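PDB 1V4V: UDP-N-Acetylglucosamine 2-Epimerase from Thermus thermophilus, which probably interconverts UDP-N-acetylglucosamine and UDP-N-acetylmannosamine by inverting the configuration at C2 of the sugar, and forms a homodimer of two-domain subunits. Local coordinates for residues L10-R15 with T19-V24; Q70-L75 with P133-A138; R85-M90 with W109-E114; G175-D180 with L355-G360. All blocks are in the same frame, centred on the assembly; numbering follows the deposited sequence.

Contact 1 of 4, residues L10-R15 with T19-V24; sequences LAFGTR and TKMAPV
Leu10, Phe12 and Met21 meet where strand 10-12 and helix 19-24 run almost exactly antiparallel, 174° between their directions and 9.8 Å between their axes, as the first strand of the N-terminal Rossmann-like domain turns back into the first helix. The side chains of Phe12 and Met21 (a selenomethionine) pass alongside each other, running opposite ways: CG of Met21 lies 3.9 Å from Phe12 CD2, approaching the ring obliquely, while Met21 CB touches the same ring flank. With chi1 at 51°, CG of Phe12 sits between the backbone N and the carbonyl carbon, which hangs the ring from the strand toward the helix. Leu10 adds its CD2 branch, 3.8 Å from the backbone O of Met21 and 4.2 Å from Val24 CG1. At the turn, Thr19 N donates to Arg15 O at 3.0 Å, an i to i+4 bond of the first helical turn, and Thr14 occupies the N-cap position. This joins the first two elements of the beta-alpha-beta unit formed by strand 6-12, helix 15-29 and strand 34-40. Leu48 of helix 45-53 packs on Phe12, Leu96 of strand 94-98 packs on Met21 and Val24, and helix 177-188 covers Thr19 and Pro23.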
loop_
_atom_site.group_PDB
_atom_site.type_symbol
_atom_site.label_atom_id
_atom_site.label_comp_id
_atom_site.label_asym_id
_atom_site.label_seq_id
_atom_site.Cartn_x
_atom_site.Cartn_y
_atom_site.Cartn_z
ATOM N N LEU A 10 18.531 -1.826 5.719
ATOM C CA LEU A 10 17.965 -2.851 4.851
ATOM C C LEU A 10 17.256 -3.803 5.800
ATOM O O LEU A 10 17.885 -4.394 6.676
ATOM C CB LEU A 10 19.058 -3.602 4.082
ATOM C CG LEU A 10 19.816 -2.810 3.022
ATOM C CD1 LEU A 10 20.797 -1.855 3.693
ATOM C CD2 LEU A 10 20.566 -3.777 2.114
ATOM N N ALA A 11 15.945 -3.937 5.636
ATOM C CA ALA A 11 15.157 -4.801 6.498
ATOM C C ALA A 11 14.595 -5.991 5.729
ATOM O O ALA A 11 13.884 -5.815 4.747
ATOM C CB ALA A 11 14.022 -3.999 7.117
ATOM N N PHE A 12 14.929 -7.194 6.181
ATOM C CA PHE A 12 14.460 -8.425 5.546
ATOM C C PHE A 12 14.501 -9.565 6.556
ATOM O O PHE A 12 15.156 -9.453 7.596
ATOM C CB PHE A 12 15.318 -8.736 4.319
ATOM C CG PHE A 12 16.793 -8.723 4.591
ATOM C CD1 PHE A 12 17.424 -9.834 5.142
ATOM C CD2 PHE A 12 17.552 -7.589 4.310
ATOM C CE1 PHE A 12 18.793 -9.817 5.411
ATOM C CE2 PHE A 12 18.925 -7.562 4.576
ATOM C CZ PHE A 12 19.546 -8.676 5.127
ATOM N N GLY A 13 13.806 -10.663 6.265
ATOM C CA GLY A 13 13.782 -11.761 7.216
ATOM C C GLY A 13 13.903 -13.185 6.698
ATOM O O GLY A 13 13.709 -14.125 7.463
ATOM N N THR A 14 14.211 -13.360 5.417
ATOM C CA THR A 14 14.359 -14.702 4.863
ATOM C C THR A 14 15.660 -14.795 4.081
ATOM O O THR A 14 16.194 -13.787 3.616
ATOM C CB THR A 14 13.193 -15.065 3.919
ATOM O OG1 THR A 14 13.334 -14.352 2.685
ATOM C CG2 THR A 14 11.857 -14.704 4.560
ATOM N N ARG A 15 16.164 -16.014 3.928
ATOM C CA ARG A 15 17.410 -16.230 3.208
ATOM C C ARG A 15 17.359 -15.734 1.767
ATOM O O ARG A 15 18.303 -15.105 1.297
ATOM C CB ARG A 15 17.798 -17.711 3.271
ATOM C CG ARG A 15 18.323 -18.111 4.642
ATOM C CD ARG A 15 18.651 -19.593 4.740
ATOM N NE ARG A 15 17.450 -20.424 4.747
ATOM C CZ ARG A 15 17.445 -21.725 5.021
ATOM N NH1 ARG A 15 16.306 -22.403 5.005
ATOM N NH2 ARG A 15 18.579 -22.345 5.318
ATOM N N THR A 19 19.863 -12.824 0.195
ATOM C CA THR A 19 20.673 -13.032 -0.998
ATOM C C THR A 19 20.527 -11.898 -2.001
ATOM O O THR A 19 21.514 -11.414 -2.546
ATOM C CB THR A 19 20.293 -14.360 -1.698
ATOM O OG1 THR A 19 20.578 -15.457 -0.820
ATOM C CG2 THR A 19 21.077 -14.530 -2.988
ATOM N N LYS A 20 19.293 -11.471 -2.243
ATOM C CA LYS A 20 19.050 -10.400 -3.200
ATOM C C LYS A 20 19.428 -9.023 -2.658
ATOM O O LYS A 20 19.659 -8.092 -3.429
ATOM C CB LYS A 20 17.583 -10.406 -3.629
ATOM C CG LYS A 20 17.178 -11.666 -4.388
ATOM C CD LYS A 20 15.727 -11.598 -4.828
ATOM C CE LYS A 20 15.304 -12.869 -5.558
ATOM N NZ LYS A 20 16.132 -13.114 -6.765
HETATM N N MSE A 21 19.507 -8.899 -1.335
HETATM C CA MSE A 21 19.854 -7.618 -0.725
HETATM C C MSE A 21 21.353 -7.429 -0.483
HETATM O O MSE A 21 21.839 -6.296 -0.448
HETATM C CB MSE A 21 19.090 -7.443 0.592
HETATM C CG MSE A 21 17.598 -7.241 0.401
HETATM SE SE MSE A 21 17.149 -5.578 -0.480
HETATM C CE MSE A 21 16.105 -4.784 0.951
ATOM N N ALA A 22 22.080 -8.533 -0.328
ATOM C CA ALA A 22 23.523 -8.482 -0.089
ATOM C C ALA A 22 24.256 -7.581 -1.088
ATOM O O ALA A 22 25.097 -6.764 -0.699
ATOM C CB ALA A 22 24.114 -9.898 -0.120
ATOM N N PRO A 23 23.952 -7.716 -2.391
ATOM C CA PRO A 23 24.617 -6.879 -3.397
ATOM C C PRO A 23 24.363 -5.390 -3.167
ATOM O O PRO A 23 25.224 -4.549 -3.440
ATOM C CB PRO A 23 24.010 -7.364 -4.711
ATOM C CG PRO A 23 23.681 -8.797 -4.428
ATOM C CD PRO A 23 23.104 -8.736 -3.036
ATOM N N VAL A 24 23.164 -5.070 -2.684
ATOM C CA VAL A 24 22.790 -3.686 -2.409
ATOM C C VAL A 24 23.575 -3.183 -1.200
ATOM O O VAL A 24 24.139 -2.092 -1.224
ATOM C CB VAL A 24 21.276 -3.574 -2.116
ATOM C CG1 VAL A 24 20.911 -2.126 -1.776
ATOM C CG2 VAL A 24 20.479 -4.063 -3.320
#

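Contact 2 of 4, residues Q70-L75 with P133-A138; sequences QALPDL and PFPEEA
Leu72 reaches Pro135 with CG anti to its carbonyl carbon (chi1 -61°) and the chain extended at chi2, which carries CD1 out from the first turn of helix 72-89, while chi1 of 172° swings the Phe134 ring to the flank of the same methyl. The contact lies at the surface of the N-terminal, Rossmann-like domain of a GT-B fold, where apolar side chains join the start of helix 72-89 to the residues leading into helix 136-146, without a hydrogen bond between the two segments. Ala71 and Pro135 sit at the N-cap positions of these helices. The Phe134-Pro135 peptide bond is cis, as is the one before Pro133, and the proline lies over its neighbour's ring, Pro135 CB 3.9 Å above the centre of the Phe134 ring. Leu102 of helix 102-113 lies against Leu72, and Phe134 also meets Phe112 of the second subunit, their ring planes at about 50°, so this patch is part of the dimer interface. The CD1 methyl of Leu72 comes to CG of the Pro135 ring at 3.8 Å, and the same CD1 stands 4.4 Å from Phe134 CE2, obliquely to its ring.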
loop_
_atom_site.group_PDB
_atom_site.type_symbol
_atom_site.label_atom_id
_atom_site.label_comp_id
_atom_site.label_asym_id
_atom_site.label_seq_id
_atom_site.Cartn_x
_atom_site.Cartn_y
_atom_site.Cartn_z
ATOM N N GLN A 70 1.020 -17.791 13.043
ATOM C CA GLN A 70 0.181 -16.745 13.618
ATOM C C GLN A 70 -0.743 -16.089 12.589
ATOM O O GLN A 70 -0.374 -15.929 11.427
ATOM C CB GLN A 70 1.102 -15.703 14.261
ATOM C CG GLN A 70 0.450 -14.451 14.784
ATOM C CD GLN A 70 1.424 -13.608 15.592
ATOM O OE1 GLN A 70 2.559 -13.372 15.169
ATOM N NE2 GLN A 70 0.983 -13.146 16.756
ATOM N N ALA A 71 -1.945 -15.718 13.024
ATOM C CA ALA A 71 -2.923 -15.072 12.148
ATOM C C ALA A 71 -2.327 -13.777 11.604
ATOM O O ALA A 71 -1.630 -13.060 12.317
ATOM C CB ALA A 71 -4.205 -14.777 12.920
ATOM N N LEU A 72 -2.618 -13.471 10.345
ATOM C CA LEU A 72 -2.066 -12.279 9.716
ATOM C C LEU A 72 -2.265 -10.960 10.472
ATOM O O LEU A 72 -1.325 -10.180 10.606
ATOM C CB LEU A 72 -2.592 -12.159 8.280
ATOM C CG LEU A 72 -2.190 -13.347 7.398
ATOM C CD1 LEU A 72 -2.686 -13.140 5.978
ATOM C CD2 LEU A 72 -0.671 -13.497 7.407
ATOM N N PRO A 73 -3.485 -10.684 10.969
ATOM C CA PRO A 73 -3.660 -9.417 11.695
ATOM C C PRO A 73 -2.770 -9.332 12.942
ATOM O O PRO A 73 -2.234 -8.270 13.264
ATOM C CB PRO A 73 -5.142 -9.423 12.057
ATOM C CG PRO A 73 -5.757 -10.201 10.918
ATOM C CD PRO A 73 -4.782 -11.342 10.739
ATOM N N ASP A 74 -2.624 -10.452 13.641
ATOM C CA ASP A 74 -1.801 -10.476 14.845
ATOM C C ASP A 74 -0.325 -10.313 14.510
ATOM O O ASP A 74 0.405 -9.631 15.229
ATOM C CB ASP A 74 -2.038 -11.771 15.619
ATOM C CG ASP A 74 -3.477 -11.910 16.083
ATOM O OD1 ASP A 74 -3.933 -11.057 16.871
ATOM O OD2 ASP A 74 -4.155 -12.867 15.653
ATOM N N LEU A 75 0.118 -10.926 13.419
ATOM C CA LEU A 75 1.515 -10.795 13.017
ATOM C C LEU A 75 1.836 -9.339 12.705
ATOM O O LEU A 75 2.825 -8.798 13.191
ATOM C CB LEU A 75 1.825 -11.648 11.783
ATOM C CG LEU A 75 3.216 -11.358 11.200
ATOM C CD1 LEU A 75 4.283 -11.785 12.207
ATOM C CD2 LEU A 75 3.403 -12.077 9.875
ATOM N N PRO A 133 -1.942 -13.933 -5.839
ATOM C CA PRO A 133 -1.735 -14.540 -4.522
ATOM C C PRO A 133 -2.225 -13.674 -3.359
ATOM O O PRO A 133 -2.131 -12.443 -3.397
ATOM C CB PRO A 133 -0.227 -14.743 -4.484
ATOM C CG PRO A 133 0.260 -13.516 -5.184
ATOM C CD PRO A 133 -0.668 -13.433 -6.386
ATOM N N PHE A 134 -2.752 -14.330 -2.333
ATOM C CA PHE A 134 -3.248 -13.645 -1.144
ATOM C C PHE A 134 -2.345 -14.032 0.020
ATOM O O PHE A 134 -2.081 -15.217 0.237
ATOM C CB PHE A 134 -4.682 -14.084 -0.833
ATOM C CG PHE A 134 -5.201 -13.576 0.483
ATOM C CD1 PHE A 134 -5.684 -12.275 0.601
ATOM C CD2 PHE A 134 -5.180 -14.387 1.612
ATOM C CE1 PHE A 134 -6.137 -11.793 1.822
ATOM C CE2 PHE A 134 -5.631 -13.914 2.844
ATOM C CZ PHE A 134 -6.112 -12.611 2.949
ATOM N N PRO A 135 -1.869 -13.047 0.795
ATOM C CA PRO A 135 -2.110 -11.603 0.685
ATOM C C PRO A 135 -0.985 -10.852 -0.036
ATOM O O PRO A 135 -0.928 -9.623 0.011
ATOM C CB PRO A 135 -2.218 -11.182 2.140
ATOM C CG PRO A 135 -1.118 -11.999 2.762
ATOM C CD PRO A 135 -1.301 -13.375 2.118
ATOM N N GLU A 136 -0.106 -11.588 -0.711
ATOM C CA GLU A 136 1.041 -10.993 -1.399
ATOM C C GLU A 136 0.776 -9.885 -2.410
ATOM O O GLU A 136 1.498 -8.890 -2.431
ATOM C CB GLU A 136 1.884 -12.089 -2.065
ATOM C CG GLU A 136 2.648 -12.972 -1.086
ATOM C CD GLU A 136 1.823 -14.123 -0.537
ATOM O OE1 GLU A 136 2.369 -14.900 0.274
ATOM O OE2 GLU A 136 0.639 -14.260 -0.912
ATOM N N GLU A 137 -0.230 -10.055 -3.264
ATOM C CA GLU A 137 -0.539 -9.020 -4.247
ATOM C C GLU A 137 -0.917 -7.736 -3.504
ATOM O O GLU A 137 -0.474 -6.640 -3.861
ATOM C CB GLU A 137 -1.699 -9.454 -5.154
ATOM C CG GLU A 137 -2.180 -8.356 -6.110
ATOM C CD GLU A 137 -1.297 -8.175 -7.336
ATOM O OE1 GLU A 137 -0.118 -8.595 -7.318
ATOM O OE2 GLU A 137 -1.791 -7.588 -8.328
ATOM N N ALA A 138 -1.740 -7.872 -2.467
ATOM C CA ALA A 138 -2.143 -6.708 -1.685
ATOM C C ALA A 138 -0.920 -6.140 -0.978
ATOM O O ALA A 138 -0.703 -4.930 -0.973
ATOM C CB ALA A 138 -3.207 -7.093 -0.656
#

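Contact 3 of 4, residues R85-M90 with W109-E114; sequences RALKEM and WAAFLE
Leu87 lays its CD1 methyl against Ala111, 3.7 Å from CB and 3.8 Å from CA of that alanine, so that one branch of the leucine covers both the small side chain and the backbone beneath it. The leucine chain is extended at chi2 (177°), which carries CD1 across the groove between helices 72-89 and 102-113. The short side chain of Ala111 lets the leucine approach its backbone this closely, and the CA atoms of the two residues are only 6.8 Å apart. Next to this pair, toward solvent, Lys88 and Glu114 cross at about a right angle. Lys88 is fully extended, CG anti to the backbone N, whereas Glu114 bends at chi2 (-58°) and turns its carboxylate toward the flank of the lysine. OE2 of Glu114 therefore meets the aliphatic part, 3.8 Å from Lys88 CD, while Lys88 NZ stays 4.6 Å from that oxygen. At this distance the opposite charges probably attract only weakly and form no salt bridge. The contact is thus apolar inside, with a charged pair at its exposed side. It joins consecutive helices of the Rossmann-like domain, linked through strand 94-98. Leu39 of strand 34-40 and Ile116 pack on Leu87, while Trp109, on helix 102-113, meets Phe105 of the second subunit edge-to-face.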
loop_
_atom_site.group_PDB
_atom_site.type_symbol
_atom_site.label_atom_id
_atom_site.label_comp_id
_atom_site.label_asym_id
_atom_site.label_seq_id
_atom_site.Cartn_x
_atom_site.Cartn_y
_atom_site.Cartn_z
ATOM N N ARG A 85 10.067 1.501 16.203
ATOM C CA ARG A 85 11.033 1.845 17.244
ATOM C C ARG A 85 12.456 1.509 16.816
ATOM O O ARG A 85 13.381 2.293 17.041
ATOM C CB ARG A 85 10.700 1.116 18.550
ATOM C CG ARG A 85 11.653 1.457 19.697
ATOM C CD ARG A 85 11.126 1.015 21.057
ATOM N NE ARG A 85 10.784 -0.403 21.098
ATOM C CZ ARG A 85 9.562 -0.887 20.884
ATOM N NH1 ARG A 85 8.555 -0.068 20.617
ATOM N NH2 ARG A 85 9.348 -2.192 20.936
ATOM N N ALA A 86 12.631 0.344 16.198
ATOM C CA ALA A 86 13.951 -0.078 15.743
ATOM C C ALA A 86 14.512 0.870 14.687
ATOM O O ALA A 86 15.691 1.224 14.729
ATOM C CB ALA A 86 13.890 -1.512 15.187
ATOM N N LEU A 87 13.679 1.292 13.740
ATOM C CA LEU A 87 14.150 2.181 12.687
ATOM C C LEU A 87 14.512 3.559 13.229
ATOM O O LEU A 87 15.456 4.194 12.757
ATOM C CB LEU A 87 13.093 2.312 11.585
ATOM C CG LEU A 87 12.784 0.993 10.861
ATOM C CD1 LEU A 87 11.668 1.212 9.849
ATOM C CD2 LEU A 87 14.053 0.475 10.166
ATOM N N LYS A 88 13.765 4.007 14.230
ATOM C CA LYS A 88 14.002 5.308 14.836
ATOM C C LYS A 88 15.272 5.267 15.689
ATOM O O LYS A 88 16.104 6.175 15.622
ATOM C CB LYS A 88 12.797 5.700 15.695
ATOM C CG LYS A 88 12.770 7.155 16.131
ATOM C CD LYS A 88 11.539 7.438 16.981
ATOM C CE LYS A 88 11.494 8.889 17.436
ATOM N NZ LYS A 88 10.334 9.149 18.341
ATOM N N GLU A 89 15.420 4.208 16.478
ATOM C CA GLU A 89 16.586 4.053 17.345
ATOM C C GLU A 89 17.872 3.817 16.554
ATOM O O GLU A 89 18.963 4.154 17.016
ATOM C CB GLU A 89 16.358 2.912 18.340
ATOM C CG GLU A 89 15.255 3.197 19.353
ATOM C CD GLU A 89 15.059 2.074 20.357
ATOM O OE1 GLU A 89 14.202 2.222 21.253
ATOM O OE2 GLU A 89 15.758 1.046 20.257
HETATM N N MSE A 90 17.745 3.235 15.365
HETATM C CA MSE A 90 18.904 2.983 14.513
HETATM C C MSE A 90 19.272 4.254 13.747
HETATM O O MSE A 90 20.301 4.299 13.068
HETATM C CB MSE A 90 18.611 1.853 13.517
HETATM C CG MSE A 90 18.454 0.484 14.150
HETATM SE SE MSE A 90 17.711 -0.823 12.900
HETATM C CE MSE A 90 19.380 -1.529 12.192
ATOM N N TRP A 109 5.410 0.386 6.385
ATOM C CA TRP A 109 4.423 1.288 6.974
ATOM C C TRP A 109 4.999 1.931 8.243
ATOM O O TRP A 109 4.766 3.110 8.514
ATOM C CB TRP A 109 3.128 0.528 7.282
ATOM C CG TRP A 109 1.953 1.418 7.616
ATOM C CD1 TRP A 109 1.779 2.725 7.256
ATOM C CD2 TRP A 109 0.781 1.047 8.351
ATOM N NE1 TRP A 109 0.573 3.191 7.723
ATOM C CE2 TRP A 109 -0.060 2.182 8.398
ATOM C CE3 TRP A 109 0.359 -0.133 8.974
ATOM C CZ2 TRP A 109 -1.300 2.170 9.045
ATOM C CZ3 TRP A 109 -0.875 -0.145 9.618
ATOM C CH2 TRP A 109 -1.688 0.999 9.646
ATOM N N ALA A 110 5.763 1.152 9.006
ATOM C CA ALA A 110 6.387 1.655 10.226
ATOM C C ALA A 110 7.338 2.791 9.855
ATOM O O ALA A 110 7.356 3.835 10.505
ATOM C CB ALA A 110 7.151 0.536 10.921
ATOM N N ALA A 111 8.127 2.583 8.801
ATOM C CA ALA A 111 9.068 3.592 8.337
ATOM C C ALA A 111 8.309 4.843 7.921
ATOM O O ALA A 111 8.670 5.961 8.300
ATOM C CB ALA A 111 9.874 3.055 7.158
ATOM N N PHE A 112 7.251 4.656 7.139
ATOM C CA PHE A 112 6.454 5.789 6.688
ATOM C C PHE A 112 5.887 6.575 7.878
ATOM O O PHE A 112 5.926 7.804 7.891
ATOM C CB PHE A 112 5.297 5.317 5.804
ATOM C CG PHE A 112 4.438 6.440 5.303
ATOM C CD1 PHE A 112 4.852 7.223 4.231
ATOM C CD2 PHE A 112 3.246 6.757 5.945
ATOM C CE1 PHE A 112 4.093 8.312 3.807
ATOM C CE2 PHE A 112 2.481 7.846 5.528
ATOM C CZ PHE A 112 2.910 8.622 4.457
ATOM N N LEU A 113 5.359 5.864 8.869
ATOM C CA LEU A 113 4.781 6.520 10.042
ATOM C C LEU A 113 5.819 7.289 10.859
ATOM O O LEU A 113 5.479 8.233 11.575
ATOM C CB LEU A 113 4.067 5.494 10.930
ATOM C CG LEU A 113 2.788 4.893 10.325
ATOM C CD1 LEU A 113 2.218 3.855 11.269
ATOM C CD2 LEU A 113 1.763 5.997 10.061
ATOM N N GLU A 114 7.079 6.882 10.747
ATOM C CA GLU A 114 8.162 7.541 11.468
ATOM C C GLU A 114 8.796 8.621 10.597
ATOM O O GLU A 114 9.774 9.259 10.990
ATOM C CB GLU A 114 9.216 6.514 11.892
ATOM C CG GLU A 114 8.709 5.528 12.933
ATOM C CD GLU A 114 8.211 6.218 14.196
ATOM O OE1 GLU A 114 7.354 5.639 14.895
ATOM O OE2 GLU A 114 8.681 7.338 14.498
#

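Contact 4 of 4, residues G175-D180 with L355-G360; sequences GQTGVD and LMVARG
Asp180 and Leu355 meet through a water, and Thr177 and Val357 through methyl groups, in a buried helix-to-helix contact that returns the C-terminal helix 353-364 to the N-terminal domain of the GT-B fold. Helix 177-188 opens just after strand 171-173, at the end of the first domain, and the chain crosses the whole second domain before helix 353-364 packs against it. The two segments are 175 residues apart in sequence. On the apolar side, CG2 of Thr177 lies 4.3 Å from CG2 of Val357, a loose methyl contact. With chi1 at 62° Thr177 sends this methyl toward Val357 and its OG1 elsewhere, to a hydrogen bond with the backbone O of Lys20 in helix 15-29. Asp180 works through its carboxylate. Its OD2 is 4.3 Å from Leu355 N, too far for a direct bond, and a water spans the gap: it donates to Asp180 OD2 at 2.7 Å and accepts weakly from Leu355 N at 3.0 Å. The same carboxylate takes Gly354 N on OD2 and, weakly, Ala353 N on OD1. Backbone N-H groups at the start of helix 353-364 thus converge on a single aspartate. This would probably favour the charged carboxylate, and the positive end of the helix dipole may add to that; the bonds tie the returning helix to the first domain.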
loop_
_atom_site.group_PDB
_atom_site.type_symbol
_atom_site.label_atom_id
_atom_site.label_comp_id
_atom_site.label_asym_id
_atom_site.label_seq_id
_atom_site.Cartn_x
_atom_site.Cartn_y
_atom_site.Cartn_z
ATOM N N GLY A 175 17.119 -3.929 -13.217
ATOM C CA GLY A 175 17.489 -5.276 -13.613
ATOM C C GLY A 175 17.443 -6.032 -12.293
ATOM O O GLY A 175 17.147 -5.426 -11.262
ATOM N N GLN A 176 17.743 -7.328 -12.287
ATOM C CA GLN A 176 17.675 -8.089 -11.043
ATOM C C GLN A 176 18.954 -8.139 -10.212
ATOM O O GLN A 176 20.030 -8.442 -10.728
ATOM C CB GLN A 176 17.208 -9.517 -11.339
ATOM C CG GLN A 176 15.853 -9.584 -12.020
ATOM C CD GLN A 176 15.246 -10.975 -11.972
ATOM O OE1 GLN A 176 14.443 -11.347 -12.831
ATOM N NE2 GLN A 176 15.618 -11.748 -10.955
ATOM N N THR A 177 18.840 -7.846 -8.918
ATOM C CA THR A 177 20.011 -7.894 -8.055
ATOM C C THR A 177 20.440 -9.350 -7.893
ATOM O O THR A 177 21.569 -9.631 -7.486
ATOM C CB THR A 177 19.735 -7.286 -6.659
ATOM O OG1 THR A 177 18.719 -8.040 -5.990
ATOM C CG2 THR A 177 19.297 -5.832 -6.790
ATOM N N GLY A 178 19.534 -10.268 -8.225
ATOM C CA GLY A 178 19.843 -11.686 -8.128
ATOM C C GLY A 178 21.063 -12.037 -8.965
ATOM O O GLY A 178 21.838 -12.932 -8.612
ATOM N N VAL A 179 21.236 -11.333 -10.078
ATOM C CA VAL A 179 22.382 -11.556 -10.954
ATOM C C VAL A 179 23.659 -11.205 -10.192
ATOM O O VAL A 179 24.609 -11.989 -10.159
ATOM C CB VAL A 179 22.290 -10.680 -12.221
ATOM C CG1 VAL A 179 23.504 -10.922 -13.120
ATOM C CG2 VAL A 179 21.011 -10.997 -12.969
ATOM N N ASP A 180 23.666 -10.024 -9.574
ATOM C CA ASP A 180 24.812 -9.565 -8.787
ATOM C C ASP A 180 25.144 -10.605 -7.714
ATOM O O ASP A 180 26.311 -10.903 -7.459
ATOM C CB ASP A 180 24.493 -8.254 -8.055
ATOM C CG ASP A 180 24.052 -7.142 -8.980
ATOM O OD1 ASP A 180 23.206 -7.385 -9.862
ATOM O OD2 ASP A 180 24.546 -6.008 -8.810
ATOM N N LEU A 355 24.423 -1.877 -7.506
ATOM C CA LEU A 355 25.072 -0.576 -7.560
ATOM C C LEU A 355 24.067 0.498 -7.955
ATOM O O LEU A 355 24.113 1.615 -7.445
ATOM C CB LEU A 355 26.232 -0.599 -8.561
ATOM C CG LEU A 355 27.037 0.697 -8.699
ATOM C CD1 LEU A 355 27.599 1.105 -7.343
ATOM C CD2 LEU A 355 28.161 0.490 -9.704
HETATM N N MSE A 356 23.159 0.159 -8.869
HETATM C CA MSE A 356 22.147 1.114 -9.302
HETATM C C MSE A 356 21.166 1.429 -8.178
HETATM O O MSE A 356 20.756 2.579 -8.015
HETATM C CB MSE A 356 21.392 0.590 -10.524
HETATM C CG MSE A 356 22.150 0.772 -11.831
HETATM SE SE MSE A 356 21.087 0.271 -13.353
HETATM C CE MSE A 356 19.523 1.334 -12.908
ATOM N N VAL A 357 20.784 0.411 -7.409
ATOM C CA VAL A 357 19.875 0.624 -6.288
ATOM C C VAL A 357 20.573 1.553 -5.300
ATOM O O VAL A 357 19.989 2.538 -4.837
ATOM C CB VAL A 357 19.525 -0.706 -5.575
ATOM C CG1 VAL A 357 18.775 -0.432 -4.267
ATOM C CG2 VAL A 357 18.675 -1.573 -6.490
ATOM N N ALA A 358 21.834 1.246 -4.999
ATOM C CA ALA A 358 22.625 2.047 -4.068
ATOM C C ALA A 358 22.741 3.495 -4.532
ATOM O O ALA A 358 22.604 4.425 -3.735
ATOM C CB ALA A 358 24.020 1.436 -3.905
ATOM N N ARG A 359 22.995 3.683 -5.822
ATOM C CA ARG A 359 23.123 5.025 -6.374
ATOM C C ARG A 359 21.771 5.726 -6.392
ATOM O O ARG A 359 21.697 6.950 -6.293
ATOM C CB ARG A 359 23.713 4.963 -7.784
ATOM C CG ARG A 359 25.200 4.619 -7.790
ATOM C CD ARG A 359 25.741 4.420 -9.193
ATOM N NE ARG A 359 27.194 4.241 -9.186
ATOM C CZ ARG A 359 27.913 3.905 -10.254
ATOM N NH1 ARG A 359 27.317 3.705 -11.422
ATOM N NH2 ARG A 359 29.230 3.777 -10.154
ATOM N N GLY A 360 20.701 4.948 -6.527
ATOM C CA GLY A 360 19.371 5.529 -6.523
ATOM C C GLY A 360 19.083 6.127 -5.157
ATOM O O GLY A 360 18.505 7.209 -5.055
HETATM O O HOH W 1 26.236 -4.228 -7.780
#

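Overall arrangement
Contacts 1 and 4 form one continuous core, their centres 12 Å apart: Pro23 CB lies 3.5 Å from Asp180 CB, and Val24 CG1 meets Val357 CG1 at 3.7 Å, so the helix packed on the first strand also receives the returning C-terminal helix. Contacts 2 and 3 share helix 72-89, with centres 21 Å apart, and both reach the second subunit, contact 2 through both its segments and contact 3 through 109-114. Contact 3 comes within about 5 Å of contact 1, nearest atoms, without touching it. Contacts 2 and 4 are the most distant pair, 28 Å between centres. No substrate is present among these contacts; in GT-B enzymes the active site generally lies in the cleft between the domains.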